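Local coordinates for activator of Hsp90 ATPase homologue 1/2-like C-terminal domain-containing protein (Nitrosomonas europaea, PDB 1XFS) that is of unknown function but belongs to the AHA1 family, and may be related in role to activators of the Hsp90 ATPase, at residues L14-V25 and I157-K168. Sequence-based numbering, arbitrary orientation.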
ATOM      1  N   LEU A  14      -9.834  -6.482 -16.884  1.00 22.12           N
ATOM      2  CA  LEU A  14     -10.050  -6.006 -18.245  1.00 22.21           C
ATOM      3  C   LEU A  14      -8.783  -6.238 -19.062  1.00 20.10           C
ATOM      4  O   LEU A  14      -7.701  -5.822 -18.658  1.00 19.39           O
ATOM      5  CB  LEU A  14     -10.395  -4.514 -18.232  1.00 24.60           C
ATOM      6  CG  LEU A  14     -10.698  -3.834 -19.570  1.00 27.19           C
ATOM      7  CD1 LEU A  14     -11.920  -4.468 -20.217  1.00 28.73           C
ATOM      8  CD2 LEU A  14     -10.937  -2.351 -19.337  1.00 28.62           C
ATOM      9  N   LYS A  15      -8.910  -6.912 -20.201  1.00 20.00           N
ATOM     10  CA  LYS A  15      -7.748  -7.168 -21.051  1.00 20.06           C
ATOM     11  C   LYS A  15      -7.969  -6.558 -22.432  1.00 18.95           C
ATOM     12  O   LYS A  15      -9.029  -6.735 -23.030  1.00 17.72           O
ATOM     13  CB  LYS A  15      -7.494  -8.673 -21.191  1.00 23.06           C
ATOM     14  CG  LYS A  15      -6.173  -9.008 -21.885  1.00 27.77           C
ATOM     15  CD  LYS A  15      -5.932 -10.510 -21.980  1.00 31.00           C
ATOM     16  CE  LYS A  15      -6.881 -11.170 -22.967  1.00 33.14           C
ATOM     17  NZ  LYS A  15      -6.697 -10.634 -24.344  1.00 35.10           N
ATOM     18  N   ARG A  16      -6.968  -5.842 -22.932  1.00 19.02           N
ATOM     19  CA  ARG A  16      -7.073  -5.200 -24.235  1.00 18.93           C
ATOM     20  C   ARG A  16      -5.760  -5.271 -25.006  1.00 20.61           C
ATOM     21  O   ARG A  16      -4.690  -5.431 -24.417  1.00 21.31           O
ATOM     22  CB  ARG A  16      -7.485  -3.733 -24.061  1.00 20.51           C
ATOM     23  CG  ARG A  16      -8.909  -3.540 -23.535  1.00 21.12           C
ATOM     24  CD  ARG A  16      -9.928  -3.754 -24.643  1.00 19.93           C
ATOM     25  NE  ARG A  16      -9.812  -2.705 -25.651  1.00 20.76           N
ATOM     26  CZ  ARG A  16     -10.345  -1.492 -25.529  1.00 19.50           C
ATOM     27  NH1 ARG A  16     -11.044  -1.179 -24.446  1.00 21.62           N
ATOM     28  NH2 ARG A  16     -10.159  -0.585 -26.477  1.00 22.32           N
ATOM     29  N   GLU A  17      -5.847  -5.166 -26.327  1.00 19.68           N
ATOM     30  CA  GLU A  17      -4.660  -5.191 -27.177  1.00 22.18           C
ATOM     31  C   GLU A  17      -4.564  -3.829 -27.858  1.00 21.69           C
ATOM     32  O   GLU A  17      -5.485  -3.422 -28.561  1.00 24.61           O
ATOM     33  CB  GLU A  17      -4.786  -6.286 -28.243  1.00 22.96           C
ATOM     34  CG  GLU A  17      -4.969  -7.694 -27.694  1.00 26.72           C
ATOM     35  CD  GLU A  17      -3.707  -8.258 -27.066  1.00 29.19           C
ATOM     36  OE1 GLU A  17      -3.777  -9.361 -26.485  1.00 30.88           O
ATOM     37  OE2 GLU A  17      -2.645  -7.609 -27.159  1.00 30.69           O
ATOM     38  N   LEU A  18      -3.461  -3.119 -27.638  1.00 21.51           N
ATOM     39  CA  LEU A  18      -3.271  -1.808 -28.251  1.00 21.08           C
ATOM     40  C   LEU A  18      -2.175  -1.868 -29.306  1.00 21.27           C
ATOM     41  O   LEU A  18      -1.112  -2.436 -29.067  1.00 19.78           O
ATOM     42  CB  LEU A  18      -2.896  -0.755 -27.202  1.00 21.95           C
ATOM     43  CG  LEU A  18      -3.924  -0.407 -26.122  1.00 23.75           C
ATOM     44  CD1 LEU A  18      -3.953  -1.503 -25.074  1.00 25.23           C
ATOM     45  CD2 LEU A  18      -3.556   0.924 -25.480  1.00 24.83           C
ATOM     46  N   ALA A  19      -2.436  -1.274 -30.468  1.00 19.91           N
ATOM     47  CA  ALA A  19      -1.468  -1.264 -31.560  1.00 19.62           C
ATOM     48  C   ALA A  19      -0.478  -0.119 -31.373  1.00 19.46           C
ATOM     49  O   ALA A  19      -0.310   0.734 -32.249  1.00 19.90           O
ATOM     50  CB  ALA A  19      -2.191  -1.129 -32.893  1.00 20.17           C
ATOM     51  N   VAL A  20       0.176  -0.123 -30.217  1.00 17.35           N
ATOM     52  CA  VAL A  20       1.148   0.888 -29.848  1.00 17.41           C
ATOM     53  C   VAL A  20       2.251   0.191 -29.057  1.00 15.78           C
ATOM     54  O   VAL A  20       1.985  -0.754 -28.317  1.00 16.05           O
ATOM     55  CB  VAL A  20       0.486   1.972 -28.958  1.00 18.77           C
ATOM     56  CG1 VAL A  20       1.526   2.926 -28.410  1.00 20.40           C
ATOM     57  CG2 VAL A  20      -0.560   2.727 -29.768  1.00 20.98           C
ATOM     58  N   PRO A  21       3.508   0.631 -29.224  1.00 16.40           N
ATOM     59  CA  PRO A  21       4.645   0.036 -28.509  1.00 15.34           C
ATOM     60  C   PRO A  21       4.537   0.240 -26.996  1.00 14.30           C
ATOM     61  O   PRO A  21       3.945   1.215 -26.536  1.00 13.72           O
ATOM     62  CB  PRO A  21       5.846   0.759 -29.116  1.00 16.51           C
ATOM     63  CG  PRO A  21       5.279   2.101 -29.446  1.00 19.90           C
ATOM     64  CD  PRO A  21       3.962   1.739 -30.081  1.00 16.56           C
ATOM     65  N   VAL A  22       5.125  -0.678 -26.238  1.00 13.86           N
ATOM     66  CA  VAL A  22       5.067  -0.637 -24.782  1.00 13.95           C
ATOM     67  C   VAL A  22       5.661   0.620 -24.161  1.00 14.92           C
ATOM     68  O   VAL A  22       5.176   1.097 -23.130  1.00 12.81           O
ATOM     69  CB  VAL A  22       5.757  -1.878 -24.159  1.00 14.88           C
ATOM     70  CG1 VAL A  22       7.270  -1.820 -24.392  1.00 12.87           C
ATOM     71  CG2 VAL A  22       5.442  -1.961 -22.675  1.00 16.91           C
ATOM     72  N   ASN A  23       6.709   1.162 -24.775  1.00 12.98           N
ATOM     73  CA  ASN A  23       7.334   2.367 -24.237  1.00 15.10           C
ATOM     74  C   ASN A  23       6.350   3.534 -24.260  1.00 14.54           C
ATOM     75  O   ASN A  23       6.283   4.316 -23.311  1.00 13.90           O
ATOM     76  CB  ASN A  23       8.608   2.715 -25.025  1.00 17.30           C
ATOM     77  CG  ASN A  23       8.327   3.091 -26.467  1.00 22.32           C
ATOM     78  OD1 ASN A  23       7.715   2.333 -27.216  1.00 23.72           O
ATOM     79  ND2 ASN A  23       8.785   4.273 -26.866  1.00 25.30           N
ATOM     80  N   LEU A  24       5.573   3.642 -25.334  1.00 13.26           N
ATOM     81  CA  LEU A  24       4.594   4.720 -25.444  1.00 14.41           C
ATOM     82  C   LEU A  24       3.428   4.524 -24.486  1.00 13.01           C
ATOM     83  O   LEU A  24       2.966   5.476 -23.864  1.00 12.33           O
ATOM     84  CB  LEU A  24       4.067   4.825 -26.873  1.00 16.45           C
ATOM     85  CG  LEU A  24       5.067   5.316 -27.915  1.00 21.08           C
ATOM     86  CD1 LEU A  24       4.361   5.406 -29.260  1.00 21.87           C
ATOM     87  CD2 LEU A  24       5.627   6.676 -27.514  1.00 22.27           C
ATOM     88  N   VAL A  25       2.949   3.287 -24.378  1.00 12.11           N
ATOM     89  CA  VAL A  25       1.843   2.985 -23.482  1.00 10.86           C
ATOM     90  C   VAL A  25       2.250   3.347 -22.061  1.00 11.25           C
ATOM     91  O   VAL A  25       1.472   3.948 -21.309  1.00 10.19           O
ATOM     92  CB  VAL A  25       1.462   1.489 -23.540  1.00 10.92           C
ATOM     93  CG1 VAL A  25       0.388   1.175 -22.499  1.00 10.53           C
ATOM     94  CG2 VAL A  25       0.954   1.144 -24.935  1.00 14.47           C
ATOM     95  N   ILE A 157      -9.439   3.000 -22.083  1.00 16.17           N
ATOM     96  CA  ILE A 157      -8.374   2.343 -22.828  1.00 17.49           C
ATOM     97  C   ILE A 157      -8.469   2.723 -24.305  1.00 18.21           C
ATOM     98  O   ILE A 157      -7.455   2.904 -24.973  1.00 16.86           O
ATOM     99  CB  ILE A 157      -8.447   0.805 -22.682  1.00 18.22           C
ATOM    100  CG1 ILE A 157      -8.446   0.424 -21.199  1.00 21.38           C
ATOM    101  CG2 ILE A 157      -7.267   0.154 -23.386  1.00 17.75           C
ATOM    102  CD1 ILE A 157      -7.285   1.001 -20.414  1.00 24.44           C
ATOM    103  N   THR A 158      -9.691   2.858 -24.811  1.00 18.36           N
ATOM    104  CA  THR A 158      -9.879   3.235 -26.208  1.00 18.93           C
ATOM    105  C   THR A 158      -9.356   4.655 -26.420  1.00 18.13           C
ATOM    106  O   THR A 158      -8.719   4.947 -27.431  1.00 18.05           O
ATOM    107  CB  THR A 158     -11.367   3.151 -26.608  1.00 19.76           C
ATOM    108  OG1 THR A 158     -11.794   1.784 -26.535  1.00 19.29           O
ATOM    109  CG2 THR A 158     -11.581   3.666 -28.031  1.00 20.22           C
ATOM    110  N   GLN A 159      -9.616   5.532 -25.455  1.00 16.54           N
ATOM    111  CA  GLN A 159      -9.147   6.909 -25.533  1.00 16.91           C
ATOM    112  C   GLN A 159      -7.626   6.949 -25.470  1.00 17.49           C
ATOM    113  O   GLN A 159      -6.981   7.773 -26.119  1.00 17.64           O
ATOM    114  CB  GLN A 159      -9.744   7.730 -24.387  1.00 18.41           C
ATOM    115  CG  GLN A 159     -11.255   7.853 -24.479  1.00 19.19           C
ATOM    116  CD  GLN A 159     -11.884   8.557 -23.290  1.00 21.13           C
ATOM    117  OE1 GLN A 159     -13.087   8.815 -23.281  1.00 19.48           O
ATOM    118  NE2 GLN A 159     -11.076   8.866 -22.281  1.00 22.57           N
ATOM    119  N   LEU A 160      -7.052   6.047 -24.678  1.00 16.84           N
ATOM    120  CA  LEU A 160      -5.601   5.979 -24.541  1.00 16.06           C
ATOM    121  C   LEU A 160      -4.950   5.615 -25.873  1.00 16.20           C
ATOM    122  O   LEU A 160      -4.031   6.300 -26.338  1.00 16.28           O
ATOM    123  CB  LEU A 160      -5.218   4.936 -23.487  1.00 14.54           C
ATOM    124  CG  LEU A 160      -3.728   4.627 -23.328  1.00 14.51           C
ATOM    125  CD1 LEU A 160      -2.962   5.904 -23.004  1.00 13.28           C
ATOM    126  CD2 LEU A 160      -3.533   3.597 -22.218  1.00 12.70           C
ATOM    127  N   GLU A 161      -5.426   4.538 -26.488  1.00 16.69           N
ATOM    128  CA  GLU A 161      -4.867   4.097 -27.757  1.00 18.08           C
ATOM    129  C   GLU A 161      -4.997   5.192 -28.811  1.00 19.68           C
ATOM    130  O   GLU A 161      -4.082   5.411 -29.602  1.00 19.83           O
ATOM    131  CB  GLU A 161      -5.567   2.825 -28.237  1.00 20.35           C
ATOM    132  CG  GLU A 161      -4.831   2.122 -29.373  1.00 22.35           C
ATOM    133  CD  GLU A 161      -5.551   0.885 -29.864  1.00 23.32           C
ATOM    134  OE1 GLU A 161      -4.968   0.144 -30.684  1.00 24.30           O
ATOM    135  OE2 GLU A 161      -6.704   0.658 -29.436  1.00 25.95           O
ATOM    136  N   GLU A 162      -6.132   5.882 -28.814  1.00 19.96           N
ATOM    137  CA  GLU A 162      -6.368   6.954 -29.774  1.00 21.61           C
ATOM    138  C   GLU A 162      -5.384   8.106 -29.580  1.00 20.88           C
ATOM    139  O   GLU A 162      -4.884   8.685 -30.544  1.00 19.85           O
ATOM    140  CB  GLU A 162      -7.803   7.473 -29.640  1.00 24.33           C
ATOM    141  CG  GLU A 162      -8.137   8.633 -30.560  1.00 29.88           C
ATOM    142  CD  GLU A 162      -9.548   9.146 -30.352  1.00 32.92           C
ATOM    143  OE1 GLU A 162      -9.841   9.664 -29.253  1.00 34.90           O
ATOM    144  OE2 GLU A 162     -10.367   9.026 -31.289  1.00 36.20           O
ATOM    145  N   LEU A 163      -5.110   8.430 -28.320  1.00 19.35           N
ATOM    146  CA  LEU A 163      -4.195   9.508 -27.978  1.00 19.91           C
ATOM    147  C   LEU A 163      -2.758   9.227 -28.399  1.00 19.83           C
ATOM    148  O   LEU A 163      -2.105  10.064 -29.026  1.00 20.59           O
ATOM    149  CB  LEU A 163      -4.233   9.759 -26.467  1.00 19.94           C
ATOM    150  CG  LEU A 163      -3.224  10.764 -25.901  1.00 21.44           C
ATOM    151  CD1 LEU A 163      -3.558  12.163 -26.393  1.00 22.55           C
ATOM    152  CD2 LEU A 163      -3.257  10.718 -24.375  1.00 21.51           C
ATOM    153  N   LEU A 164      -2.268   8.044 -28.048  1.00 20.37           N
ATOM    154  CA  LEU A 164      -0.897   7.657 -28.364  1.00 20.70           C
ATOM    155  C   LEU A 164      -0.621   7.557 -29.858  1.00 22.26           C
ATOM    156  O   LEU A 164       0.493   7.829 -30.307  1.00 22.60           O
ATOM    157  CB  LEU A 164      -0.565   6.334 -27.673  1.00 17.87           C
ATOM    158  CG  LEU A 164      -0.618   6.399 -26.139  1.00 16.79           C
ATOM    159  CD1 LEU A 164      -0.323   5.024 -25.556  1.00 16.99           C
ATOM    160  CD2 LEU A 164       0.392   7.425 -25.632  1.00 17.14           C
ATOM    161  N   LYS A 165      -1.630   7.173 -30.632  1.00 23.89           N
ATOM    162  CA  LYS A 165      -1.446   7.058 -32.073  1.00 27.45           C
ATOM    163  C   LYS A 165      -1.249   8.411 -32.756  1.00 28.47           C
ATOM    164  O   LYS A 165      -0.456   8.527 -33.689  1.00 29.10           O
ATOM    165  CB  LYS A 165      -2.631   6.325 -32.704  1.00 27.44           C
ATOM    166  CG  LYS A 165      -2.652   4.838 -32.399  1.00 28.88           C
ATOM    167  CD  LYS A 165      -3.804   4.145 -33.097  1.00 30.63           C
ATOM    168  CE  LYS A 165      -3.786   2.653 -32.828  1.00 31.90           C
ATOM    169  NZ  LYS A 165      -4.960   1.977 -33.446  1.00 33.35           N
ATOM    170  N   GLN A 166      -1.956   9.434 -32.286  1.00 30.18           N
ATOM    171  CA  GLN A 166      -1.842  10.759 -32.886  1.00 31.81           C
ATOM    172  C   GLN A 166      -0.715  11.609 -32.310  1.00 32.20           C
ATOM    173  O   GLN A 166      -0.255  12.554 -32.951  1.00 31.44           O
ATOM    174  CB  GLN A 166      -3.170  11.505 -32.758  1.00 33.86           C
ATOM    175  CG  GLN A 166      -4.312  10.828 -33.500  1.00 37.19           C
ATOM    176  CD  GLN A 166      -3.983  10.567 -34.962  1.00 39.04           C
ATOM    177  OE1 GLN A 166      -3.751  11.498 -35.735  1.00 41.47           O
ATOM    178  NE2 GLN A 166      -3.960   9.293 -35.346  1.00 39.64           N
ATOM    179  N   GLU A 167      -0.271  11.279 -31.101  1.00 31.05           N
ATOM    180  CA  GLU A 167       0.810  12.020 -30.465  1.00 31.55           C
ATOM    181  C   GLU A 167       2.112  11.241 -30.656  1.00 30.51           C
ATOM    182  O   GLU A 167       3.189  11.703 -30.282  1.00 30.24           O
ATOM    183  CB  GLU A 167       0.518  12.192 -28.970  1.00 32.74           C
ATOM    184  CG  GLU A 167       1.454  13.150 -28.248  1.00 36.54           C
ATOM    185  CD  GLU A 167       1.190  14.607 -28.593  1.00 38.21           C
ATOM    186  OE1 GLU A 167       1.248  14.965 -29.789  1.00 38.86           O
ATOM    187  OE2 GLU A 167       0.924  15.396 -27.661  1.00 40.10           O
ATOM    188  N   LYS A 168       1.996  10.060 -31.258  1.00 29.51           N
ATOM    189  CA  LYS A 168       3.136   9.183 -31.498  1.00 29.11           C
ATOM    190  C   LYS A 168       4.326   9.885 -32.144  1.00 29.23           C
ATOM    191  O   LYS A 168       5.459   9.761 -31.675  1.00 28.44           O
ATOM    192  CB  LYS A 168       2.703   8.000 -32.370  1.00 29.44           C
ATOM    193  CG  LYS A 168       3.768   6.928 -32.543  1.00 30.11           C
ATOM    194  CD  LYS A 168       3.212   5.724 -33.285  1.00 31.25           C
ATOM    195  CE  LYS A 168       4.234   4.599 -33.368  1.00 32.67           C
ATOM    196  NZ  LYS A 168       5.463   5.013 -34.102  1.00 34.31           N
TER
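Arg16 reaches from strand 11-18 over Ile157 to Thr158 on helix 149-167. Its CB and CG each lie 4.0 Å from Ile157 CG2. Bends at chi2 (-78°) and chi3 (-67°) then fold the chain back, and one guanidinium face rests on that same methyl. At the tip, NH2 donates to Thr158 OG1 (2.9 Å), which lies close to the guanidinium plane. NH1 bonds to Gly154 O, one turn earlier, and Thr158 OG1 bonds there too. With an alanine here, Thr158 OG1 and Gly154 O would probably each lose a partner, and the CG2 side of Ile157 would lose the guanidinium lying over it. Further along, Glu161 extends past Leu18, whose CD2 lies 3.9 Å from Glu161 CB. Glu161 OE1 accepts from Ala19 N (2.9 Å), almost straight and from above the carboxylate plane. Ala19 centres an inverse gamma turn just after strand 11-18, and the bond ties that turn to the helix. Lys165 NZ makes a salt bridge to Glu161 OE1, with a weak hydrogen bond (3.3 Å). Beyond the turn, Leu164 CD1 packs on Val20 CG1 (4.0 Å) and against Val25. Strand 14-18 and helix 157-167 run nearly parallel, with 15° between their axes. Such a helix laid along a curved antiparallel sheet is characteristic of the Bet v 1-like helix-grip fold.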